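Local coordinates for prevent host death protein (Enterobacteria phage P1, PDB 3HS2) that acts as the labile antitoxin that binds and neutralises the toxin Doc, and as a DNA-binding repressor in the same plasmid addiction system, at residues A[14-19]-A[24-29]. Residues are numbered along the deposited sequence; the frame is centred on the assembly and turned at random.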
loop_
_atom_site.group_PDB
_atom_site.type_symbol
_atom_site.label_atom_id
_atom_site.label_comp_id
_atom_site.label_asym_id
_atom_site.label_seq_id
_atom_site.Cartn_x
_atom_site.Cartn_y
_atom_site.Cartn_z
ATOM N N SER A 14 13.600 -2.073 -13.493
ATOM C CA SER A 14 13.094 -1.296 -14.622
ATOM C C SER A 14 11.656 -1.688 -14.956
ATOM O O SER A 14 10.778 -0.833 -15.072
ATOM C CB SER A 14 13.980 -1.477 -15.856
ATOM O OG SER A 14 15.202 -0.777 -15.715
ATOM N N GLU A 15 11.424 -2.986 -15.110
ATOM C CA GLU A 15 10.081 -3.497 -15.366
ATOM C C GLU A 15 9.136 -3.210 -14.192
ATOM O O GLU A 15 7.935 -3.027 -14.383
ATOM C CB GLU A 15 10.132 -4.994 -15.698
ATOM C CG GLU A 15 11.373 -5.700 -15.153
ATOM C CD GLU A 15 11.650 -7.035 -15.827
ATOM O OE1 GLU A 15 10.708 -7.844 -15.962
ATOM O OE2 GLU A 15 12.813 -7.278 -16.216
ATOM N N VAL A 16 9.688 -3.154 -12.985
ATOM C CA VAL A 16 8.905 -2.812 -11.800
ATOM C C VAL A 16 8.461 -1.352 -11.839
ATOM O O VAL A 16 7.315 -1.030 -11.524
ATOM C CB VAL A 16 9.705 -3.048 -10.507
ATOM C CG1 VAL A 16 9.032 -2.359 -9.335
ATOM C CG2 VAL A 16 9.879 -4.543 -10.246
ATOM N N LEU A 17 9.377 -0.472 -12.227
ATOM C CA LEU A 17 9.086 0.954 -12.307
ATOM C C LEU A 17 8.126 1.269 -13.455
ATOM O O LEU A 17 7.312 2.186 -13.358
ATOM C CB LEU A 17 10.379 1.760 -12.430
ATOM C CG LEU A 17 11.215 1.820 -11.152
ATOM C CD1 LEU A 17 12.502 2.580 -11.384
ATOM C CD2 LEU A 17 10.406 2.467 -10.046
ATOM N N ASN A 18 8.226 0.506 -14.540
ATOM C CA ASN A 18 7.269 0.621 -15.630
ATOM C C ASN A 18 5.870 0.270 -15.132
ATOM O O ASN A 18 4.926 1.036 -15.315
ATOM C CB ASN A 18 7.670 -0.276 -16.804
ATOM C CG ASN A 18 8.915 0.224 -17.522
ATOM O OD1 ASN A 18 9.253 1.404 -17.456
ATOM N ND2 ASN A 18 9.599 -0.675 -18.215
ATOM N N ASN A 19 5.750 -0.885 -14.485
ATOM C CA ASN A 19 4.487 -1.301 -13.882
ATOM C C ASN A 19 3.899 -0.222 -12.974
ATOM O O ASN A 19 2.726 0.123 -13.092
ATOM C CB ASN A 19 4.667 -2.606 -13.098
ATOM C CG ASN A 19 4.670 -3.833 -13.995
ATOM O OD1 ASN A 19 4.306 -3.760 -15.167
ATOM N ND2 ASN A 19 5.074 -4.969 -13.441
ATOM N N GLU A 24 0.335 0.730 -11.174
ATOM C CA GLU A 24 0.463 -0.444 -10.318
ATOM C C GLU A 24 1.099 -0.110 -8.970
ATOM O O GLU A 24 2.058 0.659 -8.895
ATOM C CB GLU A 24 1.275 -1.522 -11.037
ATOM C CG GLU A 24 1.193 -2.907 -10.418
ATOM C CD GLU A 24 1.783 -3.975 -11.319
ATOM O OE1 GLU A 24 1.801 -3.768 -12.552
ATOM O OE2 GLU A 24 2.223 -5.023 -10.798
ATOM N N GLU A 25 0.550 -0.678 -7.904
ATOM C CA GLU A 25 1.160 -0.574 -6.586
ATOM C C GLU A 25 1.907 -1.869 -6.300
ATOM O O GLU A 25 1.337 -2.954 -6.392
ATOM C CB GLU A 25 0.099 -0.315 -5.519
ATOM C CG GLU A 25 -0.643 1.000 -5.702
ATOM C CD GLU A 25 -1.848 1.120 -4.792
ATOM O OE1 GLU A 25 -2.298 0.083 -4.257
ATOM O OE2 GLU A 25 -2.348 2.252 -4.614
ATOM N N VAL A 26 3.189 -1.761 -5.973
ATOM C CA VAL A 26 4.016 -2.951 -5.826
ATOM C C VAL A 26 4.627 -3.068 -4.441
ATOM O O VAL A 26 5.342 -2.178 -3.983
ATOM C CB VAL A 26 5.129 -3.001 -6.887
ATOM C CG1 VAL A 26 6.120 -4.108 -6.571
ATOM C CG2 VAL A 26 4.523 -3.202 -8.261
ATOM N N GLU A 27 4.330 -4.179 -3.781
ATOM C CA GLU A 27 4.872 -4.455 -2.465
ATOM C C GLU A 27 6.191 -5.199 -2.592
ATOM O O GLU A 27 6.301 -6.178 -3.328
ATOM C CB GLU A 27 3.876 -5.279 -1.646
ATOM C CG GLU A 27 4.365 -5.668 -0.259
ATOM C CD GLU A 27 3.409 -6.611 0.446
ATOM O OE1 GLU A 27 2.316 -6.868 -0.101
ATOM O OE2 GLU A 27 3.746 -7.098 1.546
ATOM N N ILE A 28 7.196 -4.712 -1.882
ATOM C CA ILE A 28 8.477 -5.385 -1.822
ATOM C C ILE A 28 8.617 -6.008 -0.442
ATOM O O ILE A 28 8.521 -5.318 0.568
ATOM C CB ILE A 28 9.632 -4.405 -2.067
ATOM C CG1 ILE A 28 9.474 -3.730 -3.429
ATOM C CG2 ILE A 28 10.966 -5.124 -1.970
ATOM C CD1 ILE A 28 10.530 -2.697 -3.721
ATOM N N THR A 29 8.823 -7.318 -0.403
ATOM C CA THR A 29 8.986 -8.016 0.861
ATOM C C THR A 29 10.449 -8.359 1.083
ATOM O O THR A 29 11.213 -8.505 0.130
ATOM C CB THR A 29 8.144 -9.307 0.906
ATOM O OG1 THR A 29 8.557 -10.191 -0.145
ATOM C CG2 THR A 29 6.669 -8.986 0.734
#
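Glu-24 N donates a hydrogen bond to Asn-19 O at 3.1 Å, joining the last part of helix 13-21 to the chain that leads into strand 26-29. The donor sits 28° out of the carbonyl plane. Reaching back five residues, this is a 6→1 backbone bond of the kind found at helix C-termini, and Glu-24 CB lies against the same oxygen.

The polar side chains of this pair run alongside one another in the same direction. Glu-24 has CG anti to its backbone N (chi1 -165°) and continues extended, which carries OE1 over the face of the Asn-19 amide. Glu-24 OE1 stands 3.2 Å from Asn-19 CG and about as close to CB. Asn-19 OD1 and ND2 are both farther off, 3.6 Å from Glu-24 OE1. Amide and carboxylate planes are tilted 25° from one another, and the N-H groups of ND2, lying in the amide plane, do not point at the oxygen above it.

Apolar contact is confined to Val-16 and Val-26, one helical turn further back and two residues further on. Val-16 CG1 and Val-26 CG1 are 4.4 Å apart, a loose van der Waals contact between buried side chains. With Leu-17 touching Ile-38, it seats the helix against the sheet of this Phd/YefM antitoxin's N-terminal domain; Ile-4 and Ile-38 complete the surroundings of Val-26. On the second subunit, Lys-48 forms a salt bridge with Glu-25.

Without a directional side-chain bond, the link across the turn rests on the main chain; the carboxylate over the amide face is a weak, probably adjustable contact at the more exposed end, while the valines meet on the buried side.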